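Local coordinates for protein iota-carrageenase (Alteromonas, PDB 3LMW) that hydrolyses iota-carrageenan, a sulfated red-algal galactan, cutting its beta-1,4 linkages with inversion of anomeric configuration on a beta-helix scaffold, at residues Asn148-Asp153 / Lys184-Leu189; Gly178-Ile183 / Arg206-Glu211; Asn132-Lys137 / Thr156-Ile161; Thr65-Gly70 / Lys88-Gly93; Gln196-Asp201 / Thr220-Met225. One frame throughout, in Å; residues are numbered along the deposited sequence.

Interaction 1. Residues Asn148-Asp153 / Lys184-Leu189. With NI (nickel (II) ion), chain E.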
# COMPACT_ATOMS: atom_id res chain seq x y z
N ASN A 148 9.18 0.22 14.77
CA ASN A 148 8.37 -0.03 15.99
C ASN A 148 6.98 0.03 16.65
O ASN A 148 6.79 0.64 17.72
CB ASN A 148 9.62 -0.39 16.85
CG ASN A 148 9.38 -1.36 17.99
OD1 ASN A 148 8.86 -2.45 17.82
ND2 ASN A 148 9.88 -0.98 19.17
N PHE A 149 5.96 -0.45 15.93
CA PHE A 149 4.58 -0.39 16.44
C PHE A 149 3.58 -1.31 15.78
O PHE A 149 3.84 -1.91 14.77
CB PHE A 149 4.03 1.06 16.47
CG PHE A 149 4.13 1.79 15.15
CD1 PHE A 149 5.32 2.42 14.77
CD2 PHE A 149 3.03 1.84 14.28
CE1 PHE A 149 5.42 3.10 13.53
CE2 PHE A 149 3.11 2.53 13.05
CZ PHE A 149 4.30 3.15 12.66
N THR A 150 2.41 -1.39 16.39
CA THR A 150 1.28 -2.10 15.85
C THR A 150 0.26 -1.05 15.44
O THR A 150 0.09 -0.05 16.15
CB THR A 150 0.69 -3.01 16.90
OG1 THR A 150 1.67 -3.98 17.27
CG2 THR A 150 -0.51 -3.78 16.38
N ILE A 151 -0.37 -1.26 14.28
CA ILE A 151 -1.58 -0.52 13.87
C ILE A 151 -2.79 -1.44 13.99
O ILE A 151 -2.91 -2.48 13.29
CB ILE A 151 -1.48 0.04 12.44
CG1 ILE A 151 -0.30 1.03 12.33
CG2 ILE A 151 -2.82 0.68 12.00
CD1 ILE A 151 0.21 1.23 10.85
N ASP A 152 -3.68 -1.06 14.90
CA ASP A 152 -4.94 -1.74 15.05
C ASP A 152 -5.95 -1.06 14.15
O ASP A 152 -6.50 -0.01 14.49
CB ASP A 152 -5.37 -1.67 16.49
CG ASP A 152 -5.15 -2.94 17.21
OD1 ASP A 152 -4.45 -3.84 16.64
OD2 ASP A 152 -5.66 -3.03 18.35
N ASP A 153 -6.14 -1.61 12.95
CA ASP A 153 -6.97 -0.98 11.96
C ASP A 153 -8.43 -1.45 12.12
O ASP A 153 -8.73 -2.35 12.88
CB ASP A 153 -6.43 -1.35 10.58
CG ASP A 153 -6.94 -0.42 9.45
OD1 ASP A 153 -7.96 0.30 9.60
OD2 ASP A 153 -6.28 -0.40 8.38
N LYS A 184 3.49 -4.02 12.44
CA LYS A 184 2.41 -4.98 12.26
C LYS A 184 1.16 -4.16 12.11
O LYS A 184 0.95 -3.20 12.87
CB LYS A 184 2.23 -5.84 13.49
CG LYS A 184 1.00 -6.71 13.46
CD LYS A 184 1.17 -7.83 12.47
CE LYS A 184 -0.14 -8.58 12.19
NZ LYS A 184 -0.61 -9.66 13.14
N GLN A 185 0.34 -4.57 11.14
CA GLN A 185 -1.00 -4.03 10.96
C GLN A 185 -2.02 -5.14 11.16
O GLN A 185 -1.87 -6.22 10.57
CB GLN A 185 -1.18 -3.40 9.58
CG GLN A 185 -2.54 -2.72 9.39
CD GLN A 185 -2.54 -1.65 8.27
OE1 GLN A 185 -1.48 -1.11 7.89
NE2 GLN A 185 -3.72 -1.36 7.73
N ASN A 186 -3.05 -4.86 11.95
CA ASN A 186 -4.20 -5.76 12.10
C ASN A 186 -5.45 -5.24 11.42
O ASN A 186 -5.66 -4.04 11.40
CB ASN A 186 -4.53 -5.97 13.57
CG ASN A 186 -3.48 -6.75 14.31
OD1 ASN A 186 -2.97 -6.28 15.34
ND2 ASN A 186 -3.15 -7.95 13.79
N ASN A 187 -6.28 -6.14 10.92
CA ASN A 187 -7.60 -5.87 10.35
C ASN A 187 -7.61 -4.82 9.24
O ASN A 187 -8.36 -3.83 9.32
CB ASN A 187 -8.66 -5.56 11.43
CG ASN A 187 -10.12 -5.90 10.97
OD1 ASN A 187 -10.33 -6.55 9.93
ND2 ASN A 187 -11.12 -5.49 11.75
N ALA A 188 -6.77 -5.02 8.21
CA ALA A 188 -6.74 -4.12 7.05
C ALA A 188 -7.76 -4.52 5.98
O ALA A 188 -8.07 -5.70 5.81
CB ALA A 188 -5.36 -3.98 6.45
N LEU A 189 -8.28 -3.49 5.31
CA LEU A 189 -9.14 -3.66 4.14
C LEU A 189 -8.39 -4.27 2.95
O LEU A 189 -7.23 -3.94 2.71
CB LEU A 189 -9.77 -2.32 3.74
CG LEU A 189 -10.94 -2.36 2.77
CD1 LEU A 189 -12.11 -3.32 3.20
CD2 LEU A 189 -11.43 -0.97 2.55
NI NI E . -5.30 -4.83 19.35
O HOH W 1 -7.46 -0.99 5.75
O HOH W 2 -6.41 -4.85 21.51

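Interaction 2. Residues Gly178-Ile183 / Arg206-Glu211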
# COMPACT_ATOMS: atom_id res chain seq x y z
N GLY A 178 15.70 6.04 3.38
CA GLY A 178 15.06 5.79 4.64
C GLY A 178 14.84 4.33 4.92
O GLY A 178 15.08 3.48 4.05
N ILE A 179 14.39 4.07 6.15
CA ILE A 179 13.98 2.76 6.63
C ILE A 179 12.60 2.82 7.27
O ILE A 179 12.33 3.66 8.13
CB ILE A 179 14.91 2.21 7.72
CG1 ILE A 179 16.36 2.19 7.23
CG2 ILE A 179 14.40 0.81 8.21
CD1 ILE A 179 17.35 1.84 8.30
N ILE A 180 11.75 1.88 6.87
CA ILE A 180 10.46 1.64 7.47
C ILE A 180 10.45 0.14 7.88
O ILE A 180 10.67 -0.76 7.03
CB ILE A 180 9.35 2.02 6.46
CG1 ILE A 180 9.50 3.50 6.04
CG2 ILE A 180 7.96 1.76 7.02
CD1 ILE A 180 8.77 3.85 4.71
N GLU A 181 10.23 -0.14 9.16
CA GLU A 181 10.52 -1.49 9.69
C GLU A 181 9.73 -1.80 10.97
O GLU A 181 9.27 -0.89 11.64
CB GLU A 181 12.02 -1.63 10.00
CG GLU A 181 12.44 -0.76 11.17
CD GLU A 181 13.91 -0.86 11.59
OE1 GLU A 181 14.63 -1.82 11.19
OE2 GLU A 181 14.35 0.06 12.35
N ARG A 182 9.63 -3.08 11.34
CA ARG A 182 8.97 -3.50 12.58
C ARG A 182 7.60 -2.83 12.77
O ARG A 182 7.33 -2.14 13.78
CB ARG A 182 9.86 -3.30 13.81
CG ARG A 182 11.39 -3.40 13.58
CD ARG A 182 12.07 -4.43 14.54
NE ARG A 182 11.26 -4.70 15.75
CZ ARG A 182 11.38 -4.04 16.91
NH1 ARG A 182 12.29 -3.06 17.06
NH2 ARG A 182 10.60 -4.37 17.93
N ILE A 183 6.75 -3.03 11.78
CA ILE A 183 5.37 -2.63 11.91
C ILE A 183 4.48 -3.81 11.58
O ILE A 183 4.71 -4.53 10.59
CB ILE A 183 5.03 -1.41 11.03
CG1 ILE A 183 6.02 -0.26 11.29
CG2 ILE A 183 3.55 -0.95 11.29
CD1 ILE A 183 6.27 0.61 10.08
N ARG A 206 11.40 -3.32 5.98
CA ARG A 206 11.87 -4.50 6.74
C ARG A 206 11.03 -4.89 7.96
O ARG A 206 10.63 -4.04 8.79
CB ARG A 206 13.30 -4.24 7.17
CG ARG A 206 13.83 -5.26 8.10
CD ARG A 206 15.31 -5.15 8.25
NE ARG A 206 15.66 -3.95 9.00
CZ ARG A 206 16.90 -3.49 9.12
NH1 ARG A 206 17.90 -4.14 8.52
NH2 ARG A 206 17.15 -2.39 9.83
N ASN A 207 10.77 -6.19 8.10
CA ASN A 207 9.91 -6.65 9.20
C ASN A 207 8.52 -6.02 9.19
O ASN A 207 8.12 -5.31 10.12
CB ASN A 207 10.58 -6.42 10.56
CG ASN A 207 11.72 -7.33 10.78
OD1 ASN A 207 11.62 -8.26 11.53
ND2 ASN A 207 12.83 -7.09 10.08
N LEU A 208 7.79 -6.24 8.11
CA LEU A 208 6.49 -5.64 7.99
C LEU A 208 5.49 -6.76 7.78
O LEU A 208 5.74 -7.71 7.02
CB LEU A 208 6.45 -4.64 6.84
CG LEU A 208 7.53 -3.55 6.73
CD1 LEU A 208 7.39 -2.84 5.38
CD2 LEU A 208 7.37 -2.57 7.87
N HIS A 209 4.36 -6.65 8.47
CA HIS A 209 3.35 -7.71 8.41
C HIS A 209 1.94 -7.10 8.28
O HIS A 209 1.53 -6.30 9.11
CB HIS A 209 3.51 -8.59 9.66
CG HIS A 209 2.57 -9.76 9.76
ND1 HIS A 209 2.57 -10.60 10.85
CD2 HIS A 209 1.59 -10.22 8.94
CE1 HIS A 209 1.65 -11.54 10.69
NE2 HIS A 209 1.04 -11.33 9.54
N SER A 210 1.20 -7.48 7.24
CA SER A 210 -0.19 -7.07 7.18
C SER A 210 -1.25 -8.19 7.29
O SER A 210 -1.22 -9.19 6.57
CB SER A 210 -0.47 -6.14 5.98
OG SER A 210 -1.77 -5.56 6.08
N GLU A 211 -2.17 -8.02 8.22
CA GLU A 211 -3.30 -8.96 8.33
C GLU A 211 -4.37 -8.39 7.42
O GLU A 211 -5.02 -7.39 7.74
CB GLU A 211 -3.82 -9.11 9.78
CG GLU A 211 -5.15 -9.91 9.86
CD GLU A 211 -5.68 -10.08 11.30
OE1 GLU A 211 -5.56 -11.23 11.84
OE2 GLU A 211 -6.20 -9.06 11.87

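Interaction 3. Residues Asn132-Lys137 / Thr156-Ile161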
# COMPACT_ATOMS: atom_id res chain seq x y z
N ASN A 132 -11.43 7.40 6.72
CA ASN A 132 -10.42 7.89 5.79
C ASN A 132 -9.12 8.31 6.45
O ASN A 132 -8.87 9.51 6.66
CB ASN A 132 -10.98 9.01 4.94
CG ASN A 132 -12.33 8.65 4.34
OD1 ASN A 132 -13.36 9.14 4.80
ND2 ASN A 132 -12.33 7.78 3.36
N LEU A 133 -8.29 7.32 6.77
CA LEU A 133 -7.18 7.54 7.68
C LEU A 133 -5.95 6.81 7.22
O LEU A 133 -6.01 5.62 6.90
CB LEU A 133 -7.54 7.04 9.09
CG LEU A 133 -8.53 7.80 9.95
CD1 LEU A 133 -8.83 6.92 11.15
CD2 LEU A 133 -7.96 9.17 10.37
N ALA A 134 -4.84 7.54 7.17
CA ALA A 134 -3.54 6.92 6.98
C ALA A 134 -2.73 7.38 8.17
O ALA A 134 -3.02 8.44 8.76
CB ALA A 134 -2.91 7.39 5.70
N VAL A 135 -1.72 6.61 8.53
CA VAL A 135 -0.95 6.92 9.71
C VAL A 135 0.10 7.96 9.35
O VAL A 135 0.17 9.03 9.97
CB VAL A 135 -0.34 5.64 10.36
CG1 VAL A 135 0.71 5.99 11.46
CG2 VAL A 135 -1.47 4.76 10.92
N PHE A 136 0.91 7.64 8.36
CA PHE A 136 1.89 8.59 7.83
C PHE A 136 1.63 8.79 6.37
O PHE A 136 1.31 7.83 5.64
CB PHE A 136 3.31 8.05 7.90
CG PHE A 136 3.86 8.03 9.26
CD1 PHE A 136 4.63 9.10 9.72
CD2 PHE A 136 3.62 6.93 10.11
CE1 PHE A 136 5.14 9.10 11.00
CE2 PHE A 136 4.12 6.90 11.39
CZ PHE A 136 4.89 7.98 11.86
N LYS A 137 1.79 10.02 5.94
CA LYS A 137 1.93 10.27 4.51
C LYS A 137 3.26 10.97 4.33
O LYS A 137 3.56 11.95 5.03
CB LYS A 137 0.79 11.15 3.98
CG LYS A 137 0.98 11.58 2.53
CD LYS A 137 -0.12 12.53 2.09
CE LYS A 137 -0.42 12.37 0.59
NZ LYS A 137 -0.81 13.63 -0.09
N THR A 156 -10.07 0.57 7.38
CA THR A 156 -10.16 1.89 6.81
C THR A 156 -9.66 1.93 5.39
O THR A 156 -9.03 0.96 4.89
CB THR A 156 -9.39 2.93 7.63
OG1 THR A 156 -7.99 2.61 7.63
CG2 THR A 156 -9.93 2.98 9.05
N ILE A 157 -9.92 3.08 4.76
CA ILE A 157 -9.69 3.24 3.34
C ILE A 157 -8.32 3.82 3.61
O ILE A 157 -8.11 4.45 4.64
CB ILE A 157 -10.60 4.33 2.68
CG1 ILE A 157 -12.11 3.96 2.76
CG2 ILE A 157 -10.12 4.65 1.24
CD1 ILE A 157 -12.56 2.67 1.97
N PHE A 158 -7.31 3.73 2.76
CA PHE A 158 -6.01 4.29 3.24
C PHE A 158 -4.90 3.26 3.59
O PHE A 158 -4.86 2.80 4.74
CB PHE A 158 -5.52 5.70 3.57
CG PHE A 158 -6.22 6.78 2.80
CD1 PHE A 158 -5.83 7.10 1.51
CD2 PHE A 158 -7.28 7.48 3.37
CE1 PHE A 158 -6.48 8.10 0.80
CE2 PHE A 158 -7.93 8.48 2.67
CZ PHE A 158 -7.53 8.79 1.38
N ALA A 159 -3.98 2.91 2.67
CA ALA A 159 -2.78 2.21 3.16
C ALA A 159 -2.28 3.09 4.31
O ALA A 159 -2.53 4.30 4.30
CB ALA A 159 -1.74 2.05 2.11
N SER A 160 -1.66 2.46 5.31
CA SER A 160 -1.34 3.17 6.54
C SER A 160 -0.21 4.15 6.33
O SER A 160 -0.13 5.18 7.01
CB SER A 160 -0.99 2.18 7.64
OG SER A 160 -2.12 1.42 8.02
N ILE A 161 0.66 3.83 5.38
CA ILE A 161 1.88 4.57 5.18
C ILE A 161 2.04 4.81 3.67
O ILE A 161 2.25 3.88 2.89
CB ILE A 161 3.14 3.82 5.75
CG1 ILE A 161 3.05 3.71 7.28
CG2 ILE A 161 4.40 4.54 5.29
CD1 ILE A 161 4.31 3.34 8.04

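Interaction 4. Residues Thr65-Gly70 / Lys88-Gly93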
# COMPACT_ATOMS: atom_id res chain seq x y z
N THR A 65 -2.59 7.89 26.62
CA THR A 65 -3.38 7.76 25.41
C THR A 65 -3.56 9.13 24.79
O THR A 65 -4.05 10.07 25.42
CB THR A 65 -4.72 7.05 25.67
OG1 THR A 65 -4.48 5.69 26.03
CG2 THR A 65 -5.61 7.06 24.41
N TYR A 66 -3.12 9.26 23.54
CA TYR A 66 -3.11 10.60 22.92
C TYR A 66 -4.01 10.62 21.72
O TYR A 66 -4.32 9.58 21.13
CB TYR A 66 -1.68 11.04 22.58
CG TYR A 66 -0.75 10.99 23.78
CD1 TYR A 66 -0.62 12.10 24.63
CD2 TYR A 66 -0.05 9.83 24.11
CE1 TYR A 66 0.20 12.06 25.75
CE2 TYR A 66 0.78 9.77 25.23
CZ TYR A 66 0.91 10.90 26.04
OH TYR A 66 1.73 10.89 27.15
N HIS A 67 -4.44 11.82 21.38
CA HIS A 67 -5.19 12.06 20.17
C HIS A 67 -4.42 13.02 19.30
O HIS A 67 -4.12 14.14 19.74
CB HIS A 67 -6.55 12.63 20.52
CG HIS A 67 -7.47 11.62 21.12
ND1 HIS A 67 -7.35 11.18 22.42
CD2 HIS A 67 -8.52 10.95 20.58
CE1 HIS A 67 -8.30 10.30 22.66
NE2 HIS A 67 -9.03 10.14 21.57
N PHE A 68 -4.08 12.59 18.09
CA PHE A 68 -3.37 13.43 17.13
C PHE A 68 -4.05 13.36 15.78
O PHE A 68 -4.63 12.32 15.45
CB PHE A 68 -1.94 12.95 16.94
CG PHE A 68 -1.13 12.93 18.20
CD1 PHE A 68 -1.16 14.00 19.08
CD2 PHE A 68 -0.29 11.87 18.47
CE1 PHE A 68 -0.41 13.98 20.22
CE2 PHE A 68 0.48 11.87 19.62
CZ PHE A 68 0.42 12.94 20.49
N LEU A 69 -3.95 14.45 15.00
CA LEU A 69 -4.44 14.49 13.61
C LEU A 69 -3.84 15.64 12.81
O LEU A 69 -3.72 16.77 13.29
CB LEU A 69 -5.96 14.59 13.57
CG LEU A 69 -6.50 14.05 12.25
CD1 LEU A 69 -6.38 12.51 12.20
CD2 LEU A 69 -7.93 14.48 12.01
N GLY A 70 -3.47 15.35 11.57
CA GLY A 70 -2.84 16.36 10.71
C GLY A 70 -1.62 17.07 11.29
O GLY A 70 -1.41 18.27 11.00
N LYS A 88 -4.33 7.68 18.92
CA LYS A 88 -5.65 7.58 18.27
C LYS A 88 -5.88 8.79 17.39
O LYS A 88 -5.46 9.89 17.74
CB LYS A 88 -6.79 7.52 19.30
CG LYS A 88 -6.77 6.30 20.17
CD LYS A 88 -8.07 6.14 20.88
CE LYS A 88 -8.01 4.94 21.87
NZ LYS A 88 -9.24 4.88 22.74
N PRO A 89 -6.54 8.61 16.26
CA PRO A 89 -6.83 9.79 15.45
C PRO A 89 -7.82 10.69 16.15
O PRO A 89 -8.89 10.23 16.51
CB PRO A 89 -7.46 9.20 14.20
CG PRO A 89 -7.97 7.84 14.63
CD PRO A 89 -7.07 7.37 15.66
N THR A 90 -7.47 11.96 16.39
CA THR A 90 -8.45 12.95 16.86
C THR A 90 -9.67 13.04 15.91
O THR A 90 -9.50 13.09 14.69
CB THR A 90 -7.85 14.36 16.91
OG1 THR A 90 -6.63 14.35 17.65
CG2 THR A 90 -8.84 15.37 17.54
N TRP A 91 -10.89 13.07 16.45
CA TRP A 91 -12.06 13.12 15.58
C TRP A 91 -12.25 14.43 14.81
O TRP A 91 -12.15 15.53 15.37
CB TRP A 91 -13.34 12.72 16.35
CG TRP A 91 -14.68 13.08 15.65
CD1 TRP A 91 -15.55 14.08 16.01
CD2 TRP A 91 -15.28 12.42 14.52
NE1 TRP A 91 -16.64 14.09 15.18
CE2 TRP A 91 -16.51 13.08 14.25
CE3 TRP A 91 -14.90 11.35 13.71
CZ2 TRP A 91 -17.37 12.69 13.20
CZ3 TRP A 91 -15.75 10.96 12.65
CH2 TRP A 91 -16.98 11.64 12.42
N ASN A 92 -12.54 14.28 13.51
CA ASN A 92 -12.82 15.38 12.57
C ASN A 92 -13.96 14.97 11.61
O ASN A 92 -13.84 14.02 10.83
CB ASN A 92 -11.55 15.68 11.78
CG ASN A 92 -11.69 16.88 10.84
OD1 ASN A 92 -12.77 17.16 10.30
ND2 ASN A 92 -10.58 17.58 10.62
N GLY A 93 -15.08 15.68 11.66
CA GLY A 93 -16.23 15.22 10.91
C GLY A 93 -16.43 15.80 9.52
O GLY A 93 -17.53 15.74 8.98

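Interaction 5. Residues Gln196-Asp201 / Thr220-Met225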
# COMPACT_ATOMS: atom_id res chain seq x y z
N GLN A 196 1.83 1.49 0.93
CA GLN A 196 1.69 1.67 -0.52
C GLN A 196 2.76 2.61 -1.01
O GLN A 196 2.94 3.68 -0.40
CB GLN A 196 0.32 2.19 -0.95
CG GLN A 196 0.19 2.15 -2.47
CD GLN A 196 -1.25 2.15 -2.96
OE1 GLN A 196 -2.20 2.05 -2.18
NE2 GLN A 196 -1.41 2.29 -4.28
N THR A 197 3.48 2.24 -2.08
CA THR A 197 4.50 3.14 -2.63
C THR A 197 4.14 3.81 -3.95
O THR A 197 3.64 3.17 -4.89
CB THR A 197 5.91 2.50 -2.73
OG1 THR A 197 5.97 1.54 -3.78
CG2 THR A 197 6.26 1.83 -1.43
N TYR A 198 4.41 5.11 -4.03
CA TYR A 198 4.12 5.84 -5.26
C TYR A 198 5.39 6.34 -5.91
O TYR A 198 5.60 6.11 -7.10
CB TYR A 198 3.16 6.99 -4.98
CG TYR A 198 1.85 6.53 -4.40
CD1 TYR A 198 1.63 6.52 -3.02
CD2 TYR A 198 0.84 6.07 -5.22
CE1 TYR A 198 0.42 6.09 -2.46
CE2 TYR A 198 -0.36 5.65 -4.71
CZ TYR A 198 -0.57 5.65 -3.32
OH TYR A 198 -1.77 5.21 -2.84
N GLY A 199 6.22 7.04 -5.13
CA GLY A 199 7.54 7.54 -5.57
C GLY A 199 8.59 7.34 -4.46
O GLY A 199 8.42 7.76 -3.28
N ALA A 200 9.69 6.68 -4.81
CA ALA A 200 10.62 6.26 -3.80
C ALA A 200 12.00 5.91 -4.37
O ALA A 200 12.11 5.08 -5.26
CB ALA A 200 10.00 5.06 -3.03
N ASP A 201 13.04 6.53 -3.85
CA ASP A 201 14.43 6.11 -4.19
C ASP A 201 15.16 5.63 -2.93
O ASP A 201 15.18 6.35 -1.92
CB ASP A 201 15.26 7.26 -4.81
CG ASP A 201 14.71 7.75 -6.17
OD1 ASP A 201 14.76 6.97 -7.16
OD2 ASP A 201 14.29 8.93 -6.27
N THR A 220 2.05 1.80 -8.26
CA THR A 220 2.56 3.14 -8.42
C THR A 220 1.57 3.89 -9.28
O THR A 220 1.72 3.91 -10.50
CB THR A 220 3.92 3.11 -9.16
OG1 THR A 220 3.81 2.23 -10.30
CG2 THR A 220 5.07 2.63 -8.25
N ASP A 221 0.54 4.47 -8.66
CA ASP A 221 -0.50 5.17 -9.41
C ASP A 221 -0.89 6.49 -8.70
O ASP A 221 -0.31 6.81 -7.69
CB ASP A 221 -1.69 4.25 -9.56
CG ASP A 221 -2.79 4.65 -8.69
OD1 ASP A 221 -3.76 5.18 -9.30
OD2 ASP A 221 -2.67 4.53 -7.44
N ASN A 222 -1.83 7.28 -9.21
CA ASN A 222 -2.19 8.63 -8.65
C ASN A 222 -2.09 9.78 -9.68
O ASN A 222 -1.26 9.73 -10.60
CB ASN A 222 -1.50 8.98 -7.30
CG ASN A 222 -0.22 9.78 -7.47
OD1 ASN A 222 0.27 9.97 -8.60
ND2 ASN A 222 0.34 10.26 -6.37
N LEU A 223 -2.93 10.80 -9.50
CA LEU A 223 -3.09 11.89 -10.46
C LEU A 223 -1.75 12.57 -10.80
O LEU A 223 -1.27 12.47 -11.93
CB LEU A 223 -4.14 12.91 -9.99
CG LEU A 223 -4.61 13.99 -10.99
CD1 LEU A 223 -5.19 13.35 -12.28
CD2 LEU A 223 -5.59 15.08 -10.41
N LEU A 224 -1.16 13.20 -9.81
CA LEU A 224 0.05 13.98 -9.99
C LEU A 224 1.19 13.31 -10.81
O LEU A 224 1.96 13.99 -11.49
CB LEU A 224 0.56 14.39 -8.60
CG LEU A 224 0.18 15.70 -7.88
CD1 LEU A 224 -1.30 16.14 -8.04
CD2 LEU A 224 0.54 15.59 -6.37
N MET A 225 1.30 11.98 -10.74
CA MET A 225 2.34 11.26 -11.44
C MET A 225 1.94 11.08 -12.90
O MET A 225 2.77 11.17 -13.81
CB MET A 225 2.56 9.89 -10.80
CG MET A 225 3.22 9.90 -9.43
SD MET A 225 3.88 8.29 -8.86
CE MET A 225 4.92 8.98 -7.64
O HOH W 3 -3.96 2.33 -6.01
O HOH W 4 -3.61 4.55 -4.36

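Interaction 1. Residues Asn148-Asp153 / Lys184-Leu189
Gln185 lays its extended side chain slantwise over the end of Ile151, OE1 lying 4.1 Å from Ile151 CD1. With CG anti to the backbone N (chi1 -175°), the chain reaches on to Asp153, where Gln185 NE2 stands 2.8 Å from Asp153 OD2 and the amide and carboxylate planes are turned 45° apart. The other amide atom, OE1, is taken by Ser160 OG, and Asp153 OD1 by Thr156 OG1, so each flat group has a partner outside the pair. Water 1 links Leu189 N to Asp153 OD2.

On the opposite face of the sheet, Thr150, Asp152, Lys184 and Asn186 line up in pairs. Thr150 CG2 rests beside the end of Asn186, and Asp152 OD2 binds nickel at 2.1 Å. Water 2, His470 and His472 are the other ligands seen; the two histidines belong to a C-terminal run that looks like a purification tag, so the site is probably not catalytic. Lys126 also bonds OD2. Beneath the side chains, Lys184 O takes Ile151 N at 2.7 Å, and Ile151 O takes Asn186 N at 2.7 Å. This in-register parallel pairing of consecutive coils is the hallmark of the parallel beta-helix.

Interaction 2. Residues Gly178-Ile183 / Arg206-Glu211
Glu181 OE1 is gripped by two nitrogens of Arg206, NH2 at 2.9 Å and NE at 3.2 Å, in a side-on salt bridge. The pair is a rung on the outside of the parallel beta-helix. The oxygen lies at the guanidinium edge, within 10° of its plane, and the two flat groups are turned only 23° apart. NE meets OE1 nearly end-on to its C-O bond, whereas NH2 comes from the syn side. Glu181 CG sits between its own backbone N and carbonyl carbon (chi1 68°), and this brings the carboxylate alongside the arginine, pointing the same way. The bridge is extended at both ends: Lys145 bridges to Glu181 OE2 and Asp9 to Arg206 NH1, which probably keeps all four charges balanced.

Just beyond, both chains turn a corner at equivalent positions, Arg182 and Asn207, each with a positive phi. The ladder survives the bend: Ile183 N bonds to Asn207 O at 3.1 Å, and His209 N to Ile183 O at 3.0 Å. Past the corner, Ile183 and Leu208 run side by side on the other face, where Ile183 also meets Ile161 and Leu208 meets Ile241. Their closest side-chain atoms are Ile183 CD1 and Leu208 CD2, 4.0 Å apart.

Interaction 3. Residues Asn132-Lys137 / Thr156-Ile161
Ser160 O receives two consecutive backbone N-H groups, Val135 N at 2.6 Å and Phe136 N at 3.0 Å. The first comes in the carbonyl plane on a lone pair; the second lies nearly in line with the C=O bond. One oxygen can serve both because the chain turns a corner at Val135.

Before the corner, Phe158 and Asn132 carry the side-chain contact. The Phe158 ring comes in edge-on to the backbone, CD2 being 3.6 Å from Leu133 N and CE2 3.8 Å from Asn132 CB, while Phe158 CB rests 3.8 Å from Ala134 CB. Asn132 also lies alongside Ile157, with ND2 3.9 Å from Ile157 CG1. Putting an alanine at Phe158 would probably open a gap beside the Asn132-Leu133 peptide and leave Asn132 CB without its ring contact.

After the corner, Phe136 CD2 meets Ile161 CD1 at 4.2 Å. The next shell holds these groups in place: Phe114 packs edge-to-face with the Phe136 ring, Phe101 meets it at an angle, and Ile151 sits against both Val135 and Ser160. Asn97, in the loop before strand 98-99, touches Phe158. A corner where an irregular loop rejoins its neighbour, followed by aligned aromatic and aliphatic side chains, is characteristic of the parallel beta-helix and its interior.

Interaction 4. Residues Thr65-Gly70 / Lys88-Gly93
Lys88 lies alongside His67, both side chains pointing the same way, and lays its CB over one face of the imidazole. This is a CH-pi contact, with CB 4.3 Å from the ring centroid and 22° off the ring normal. From there the lysine runs on extended, CE passing 4.1 Å from Thr65 CG2, and its NZ forms a salt bridge with Asp127. The root of the Lys88 chain thus lies on the ring face while its charge is paired elsewhere.

Thr90 is the second centre. Its OG1 sits 3.3 Å from His67 CB but is hydrogen-bonded outside the pair, to Asp38. Its backbone closes the strand ladder: Thr90 N bonds to Phe68 O at 3.0 Å, from well above the carbonyl plane (62° out of it). The other rungs are Lys88 N to Tyr66 O and Phe68 N to Lys88 O, the last at 3.1 Å.

Leu69 is the third, where the strand is interrupted. CG stands anti to the backbone N (chi1 -156°), which directs the isobutyl group across to the other chain. The branches divide the work: CD1 meets Pro89 CB at 4.0 Å, CD2 meets Asn92 CB at 3.8 Å, and Leu69 CB faces Thr90 CB.

The side chain of His67 is about 5 Å from the bound calcium ion, and its backbone N bonds to Asp39, which with Asn32 and Ser37 binds that ion. With this calcium site beside it, the contact is a parallel pairing of strands from successive coils, typical of the beta-helix.

Interaction 5. Residues Gln196-Asp201 / Thr220-Met225
Water carries the polar part of the contact between Tyr198, Gln196 and Asp221. Water 3 accepts from Gln196 NE2 at 3.1 Å and donates to Asp221 OD2 at 2.9 Å. Water 4 lies 2.5 Å from Tyr198 OH and donates to the same OD2, so one carboxylate oxygen collects both waters. Gln196 NE2 also bonds to Glu219 O, which fixes the amide end.

The direct contacts are of van der Waals kind. Asp221 OD2 stands at the edge of the tyrosine ring, 3.7 Å from Tyr198 CE2, with the ring and carboxylate planes 46° apart. Farther back, Met225 reaches over from its helix along an extended chain, bringing CE 3.8 Å from Tyr198 CB. Thr220 CG2 lies 3.7 Å from both Thr197 O and Tyr198 O. With a serine in place of Tyr198, water 4 is likely to be held less firmly and a gap would probably open beside Asp221.

Asn222 is the N-cap of the helix in 220-225, its OD1 accepting from Met225 N at 3.1 Å. A loop and the N-capped start of helix 223-228 thus pack on the strand break at Tyr198, between coils of the parallel beta-helix.

From the N terminus, interaction 4 comes first, joining 65-70 to 88-93 and closing a coil by the calcium site; nothing else crosses it. Interaction 3 closes the next loop, 132 to 161, and packs back on interaction 4 through Leu133 against Pro89 and Leu69. Interaction 1 crosses it, since 148-153 lies within that loop and 184-189 beyond it. Interaction 2 crosses interaction 1 in turn and shares strand 178-186 with it, so strand 178-186 lies between 144-152 and 203-211. Interaction 5, from 196 to 225, crosses interaction 2 and touches interaction 3 through Ile161 and Gln196. The overlapping loops together climb the beta-helix coil by coil.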